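Local coordinates for uncharacterized protein (PDB 4JPQ), which is of unknown function but probably binds carbohydrate through a domain of carbohydrate-binding family 9, at residues A[91-104]-A[207-219]. Sequence-based numbering, arbitrary orientation.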
# COMPACT_ATOMS: atom_id res chain seq x y z
N GLU A 91 -1.63 3.21 -0.39
CA GLU A 91 -0.20 3.11 -0.15
C GLU A 91 0.16 2.08 0.93
O GLU A 91 -0.64 1.81 1.83
CB GLU A 91 0.35 4.50 0.27
CG GLU A 91 -0.04 5.66 -0.65
CD GLU A 91 0.52 7.02 -0.25
OE1 GLU A 91 1.15 7.14 0.81
OE2 GLU A 91 0.30 7.99 -0.99
N PHE A 92 1.37 1.52 0.80
CA PHE A 92 1.96 0.57 1.73
C PHE A 92 3.41 0.99 1.96
O PHE A 92 4.19 1.05 1.01
CB PHE A 92 1.92 -0.85 1.15
CG PHE A 92 2.65 -1.90 1.99
CD1 PHE A 92 2.39 -2.03 3.36
CD2 PHE A 92 3.55 -2.79 1.39
CE1 PHE A 92 3.03 -3.01 4.12
CE2 PHE A 92 4.18 -3.77 2.14
CZ PHE A 92 3.93 -3.88 3.51
N PHE A 93 3.76 1.31 3.20
CA PHE A 93 5.11 1.72 3.59
C PHE A 93 5.63 0.62 4.51
O PHE A 93 4.89 0.17 5.38
CB PHE A 93 5.10 3.04 4.37
CG PHE A 93 4.98 4.29 3.51
CD1 PHE A 93 4.01 4.42 2.52
CD2 PHE A 93 5.81 5.39 3.77
CE1 PHE A 93 3.90 5.60 1.77
CE2 PHE A 93 5.70 6.56 3.03
CZ PHE A 93 4.75 6.66 2.02
N VAL A 94 6.89 0.21 4.35
CA VAL A 94 7.45 -0.90 5.14
C VAL A 94 8.99 -0.91 5.23
O VAL A 94 9.66 -0.64 4.24
CB VAL A 94 6.92 -2.26 4.57
CG1 VAL A 94 7.39 -2.50 3.13
CG2 VAL A 94 7.29 -3.44 5.45
N SER A 95 9.51 -1.23 6.42
CA SER A 95 10.95 -1.38 6.71
C SER A 95 11.10 -2.88 7.03
O SER A 95 10.54 -3.35 8.03
CB SER A 95 11.39 -0.52 7.91
OG SER A 95 12.73 -0.80 8.31
N PRO A 96 11.87 -3.62 6.23
CA PRO A 96 11.89 -5.06 6.40
C PRO A 96 12.96 -5.71 7.28
O PRO A 96 12.83 -6.92 7.55
CB PRO A 96 12.09 -5.52 4.96
CG PRO A 96 13.08 -4.52 4.45
CD PRO A 96 12.84 -3.23 5.19
N GLU A 97 13.99 -4.97 7.73
CA GLU A 97 15.10 -5.60 8.47
C GLU A 97 15.41 -4.93 9.82
O GLU A 97 16.45 -5.21 10.40
CB GLU A 97 16.37 -5.57 7.57
CG GLU A 97 17.21 -6.85 7.47
CD GLU A 97 16.80 -7.74 6.29
OE1 GLU A 97 15.80 -8.50 6.41
OE2 GLU A 97 17.49 -7.71 5.24
N GLY A 98 14.51 -4.08 10.32
CA GLY A 98 14.76 -3.35 11.56
C GLY A 98 15.88 -2.31 11.51
O GLY A 98 16.40 -1.92 12.56
N ASP A 99 16.30 -1.90 10.30
CA ASP A 99 17.30 -0.84 10.11
C ASP A 99 16.49 0.40 9.71
O ASP A 99 15.25 0.33 9.64
CB ASP A 99 18.39 -1.21 9.08
CG ASP A 99 17.87 -1.35 7.64
OD1 ASP A 99 16.72 -1.81 7.44
OD2 ASP A 99 18.64 -1.02 6.72
N ASP A 100 17.16 1.52 9.47
CA ASP A 100 16.46 2.78 9.15
C ASP A 100 15.92 2.89 7.73
O ASP A 100 15.10 3.77 7.48
CB ASP A 100 17.33 3.98 9.50
CG ASP A 100 17.60 4.10 11.00
OD1 ASP A 100 16.93 3.41 11.81
OD2 ASP A 100 18.48 4.90 11.37
N ARG A 101 16.37 2.03 6.82
CA ARG A 101 15.86 2.05 5.46
C ARG A 101 14.43 1.51 5.42
O ARG A 101 14.08 0.55 6.14
CB ARG A 101 16.73 1.21 4.52
CG ARG A 101 18.11 1.77 4.25
CD ARG A 101 18.69 0.93 3.09
NE ARG A 101 20.16 0.88 2.96
CZ ARG A 101 20.93 1.62 2.14
NH1 ARG A 101 20.42 2.57 1.33
NH2 ARG A 101 22.25 1.42 2.14
N TYR A 102 13.60 2.15 4.60
CA TYR A 102 12.20 1.73 4.39
C TYR A 102 11.83 1.94 2.93
O TYR A 102 12.56 2.62 2.18
CB TYR A 102 11.21 2.49 5.30
CG TYR A 102 10.99 3.93 4.91
CD1 TYR A 102 11.91 4.93 5.29
CD2 TYR A 102 9.88 4.30 4.15
CE1 TYR A 102 11.71 6.26 4.91
CE2 TYR A 102 9.69 5.63 3.75
CZ TYR A 102 10.59 6.60 4.14
OH TYR A 102 10.38 7.89 3.75
N TYR A 103 10.68 1.37 2.56
CA TYR A 103 10.13 1.45 1.22
C TYR A 103 8.71 1.97 1.26
O TYR A 103 8.00 1.78 2.24
CB TYR A 103 10.08 0.05 0.62
CG TYR A 103 11.43 -0.59 0.44
CD1 TYR A 103 12.03 -1.32 1.47
CD2 TYR A 103 12.10 -0.50 -0.78
CE1 TYR A 103 13.26 -1.93 1.30
CE2 TYR A 103 13.34 -1.11 -0.97
CZ TYR A 103 13.91 -1.83 0.06
OH TYR A 103 15.13 -2.44 -0.11
N ASN A 104 8.30 2.64 0.19
CA ASN A 104 6.92 3.12 0.03
C ASN A 104 6.40 2.67 -1.33
O ASN A 104 7.01 2.97 -2.36
CB ASN A 104 6.77 4.64 0.22
CG ASN A 104 7.67 5.44 -0.69
OD1 ASN A 104 8.86 5.21 -0.71
ND2 ASN A 104 7.11 6.38 -1.45
N MSE A 207 1.85 13.92 7.12
CA MSE A 207 3.17 13.43 6.77
C MSE A 207 3.15 11.93 6.91
O MSE A 207 2.82 11.43 7.97
CB MSE A 207 4.11 14.11 7.76
CG MSE A 207 4.23 15.60 7.49
SE MSE A 207 5.84 16.29 8.32
CE MSE A 207 5.04 17.27 9.83
N PHE A 208 3.45 11.21 5.83
CA PHE A 208 3.43 9.74 5.83
C PHE A 208 4.80 9.07 5.92
O PHE A 208 4.85 7.90 6.28
CB PHE A 208 2.73 9.19 4.57
CG PHE A 208 1.23 9.42 4.48
CD1 PHE A 208 0.39 9.50 5.62
CD2 PHE A 208 0.63 9.44 3.23
CE1 PHE A 208 -0.98 9.68 5.48
CE2 PHE A 208 -0.74 9.60 3.09
CZ PHE A 208 -1.55 9.72 4.22
N HIS A 209 5.89 9.78 5.60
CA HIS A 209 7.25 9.20 5.63
C HIS A 209 7.86 9.22 7.06
O HIS A 209 8.94 9.77 7.29
CB HIS A 209 8.13 9.94 4.61
CG HIS A 209 7.69 9.76 3.20
ND1 HIS A 209 8.31 8.88 2.33
CD2 HIS A 209 6.68 10.33 2.50
CE1 HIS A 209 7.70 8.92 1.16
NE2 HIS A 209 6.71 9.79 1.23
N CYS A 210 7.19 8.52 7.99
CA CYS A 210 7.51 8.54 9.43
C CYS A 210 7.60 7.14 10.04
O CYS A 210 6.64 6.66 10.66
CB CYS A 210 6.47 9.39 10.15
SG CYS A 210 4.79 8.95 9.67
N PRO A 211 8.77 6.48 9.89
CA PRO A 211 9.03 5.16 10.47
C PRO A 211 8.76 4.99 11.97
O PRO A 211 8.46 3.89 12.41
CB PRO A 211 10.51 4.93 10.18
CG PRO A 211 10.75 5.68 8.93
CD PRO A 211 9.90 6.91 9.05
N ALA A 212 8.91 6.07 12.75
CA ALA A 212 8.59 6.04 14.19
C ALA A 212 7.13 5.64 14.46
O ALA A 212 6.88 4.97 15.45
CB ALA A 212 8.88 7.40 14.83
N PHE A 213 6.21 6.03 13.57
CA PHE A 213 4.78 5.73 13.72
C PHE A 213 4.26 4.48 13.02
O PHE A 213 3.06 4.19 13.11
CB PHE A 213 3.95 6.98 13.38
CG PHE A 213 4.14 8.08 14.38
CD1 PHE A 213 3.46 8.04 15.60
CD2 PHE A 213 5.05 9.13 14.15
CE1 PHE A 213 3.65 9.03 16.55
CE2 PHE A 213 5.24 10.12 15.10
CZ PHE A 213 4.54 10.07 16.30
N PHE A 214 5.16 3.71 12.39
CA PHE A 214 4.77 2.45 11.77
C PHE A 214 4.31 1.44 12.82
O PHE A 214 4.80 1.45 13.95
CB PHE A 214 5.92 1.72 11.05
CG PHE A 214 6.44 2.36 9.78
CD1 PHE A 214 5.72 3.28 9.02
CD2 PHE A 214 7.67 1.90 9.28
CE1 PHE A 214 6.26 3.80 7.84
CE2 PHE A 214 8.21 2.41 8.09
CZ PHE A 214 7.50 3.36 7.37
N GLY A 215 3.40 0.57 12.41
CA GLY A 215 2.88 -0.52 13.22
C GLY A 215 3.78 -1.72 12.99
O GLY A 215 4.75 -1.62 12.24
N THR A 216 3.42 -2.83 13.63
CA THR A 216 4.18 -4.08 13.57
C THR A 216 3.46 -5.11 12.71
O THR A 216 2.24 -5.25 12.79
CB THR A 216 4.43 -4.63 14.99
OG1 THR A 216 5.10 -3.62 15.76
CG2 THR A 216 5.28 -5.90 14.96
N LEU A 217 4.24 -5.83 11.90
CA LEU A 217 3.73 -6.85 10.98
C LEU A 217 4.43 -8.16 11.27
O LEU A 217 5.61 -8.32 10.95
CB LEU A 217 3.98 -6.41 9.54
CG LEU A 217 3.39 -5.06 9.13
CD1 LEU A 217 3.79 -4.74 7.70
CD2 LEU A 217 1.88 -5.01 9.27
N SER A 218 3.70 -9.09 11.91
CA SER A 218 4.22 -10.41 12.29
C SER A 218 3.83 -11.45 11.23
O SER A 218 2.69 -11.91 11.18
CB SER A 218 3.70 -10.81 13.67
OG SER A 218 4.05 -9.82 14.62
N PHE A 219 4.80 -11.81 10.39
CA PHE A 219 4.61 -12.82 9.36
C PHE A 219 4.68 -14.21 10.01
O PHE A 219 5.64 -14.52 10.73
CB PHE A 219 5.67 -12.68 8.26
CG PHE A 219 5.54 -11.41 7.45
CD1 PHE A 219 6.10 -10.21 7.90
CD2 PHE A 219 4.87 -11.40 6.24
CE1 PHE A 219 5.99 -9.04 7.16
CE2 PHE A 219 4.75 -10.24 5.50
CZ PHE A 219 5.31 -9.06 5.96
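Tyr102 holds CG between its backbone N and carbonyl carbon (chi1 72°), which carries the phenol across to His209, whereas Phe93 sets CG anti to its carbonyl carbon (chi1 -80°), which brings its ring edge over the same imidazole. Tyr102 OH and His209 ND1 are 2.7 Å apart, hydrogen-bonded, with the hydroxyl at the imidazole edge and near its plane; either atom could be the donor. Phe93 CE2 sits over the centre of one imidazole face, 3.6 Å from His209 ND1, and the ring planes stand 70° apart: an edge-to-face pair completing an aromatic cluster with Tyr102. His209 is also the centre of an inverse gamma turn. A phenylalanine in place of Tyr102 would probably leave ND1 without this mate and the imidazole freer to turn. The cluster joins the antiparallel strands 89-95 and 102-108 of this CBD9-like beta fold to the loop leading into strand 215-219. A bound 3-cyclohexyl-1-propylsulfonic acid, probably from the crystallisation liquor, lies about 3 Å from the His209 side chain and accepts a hydrogen bond from Phe208 N, consistent with a pocket here. From the same loop, Phe214 brings CE1 to 3.7 Å from Phe93 CB, while Pro211 CG packs 3.9 Å from Tyr102 CD1. Within strand 215-219, Leu217 CD1 lies at the edge of the Phe92 ring, 4.0 Å from Phe92 CE1.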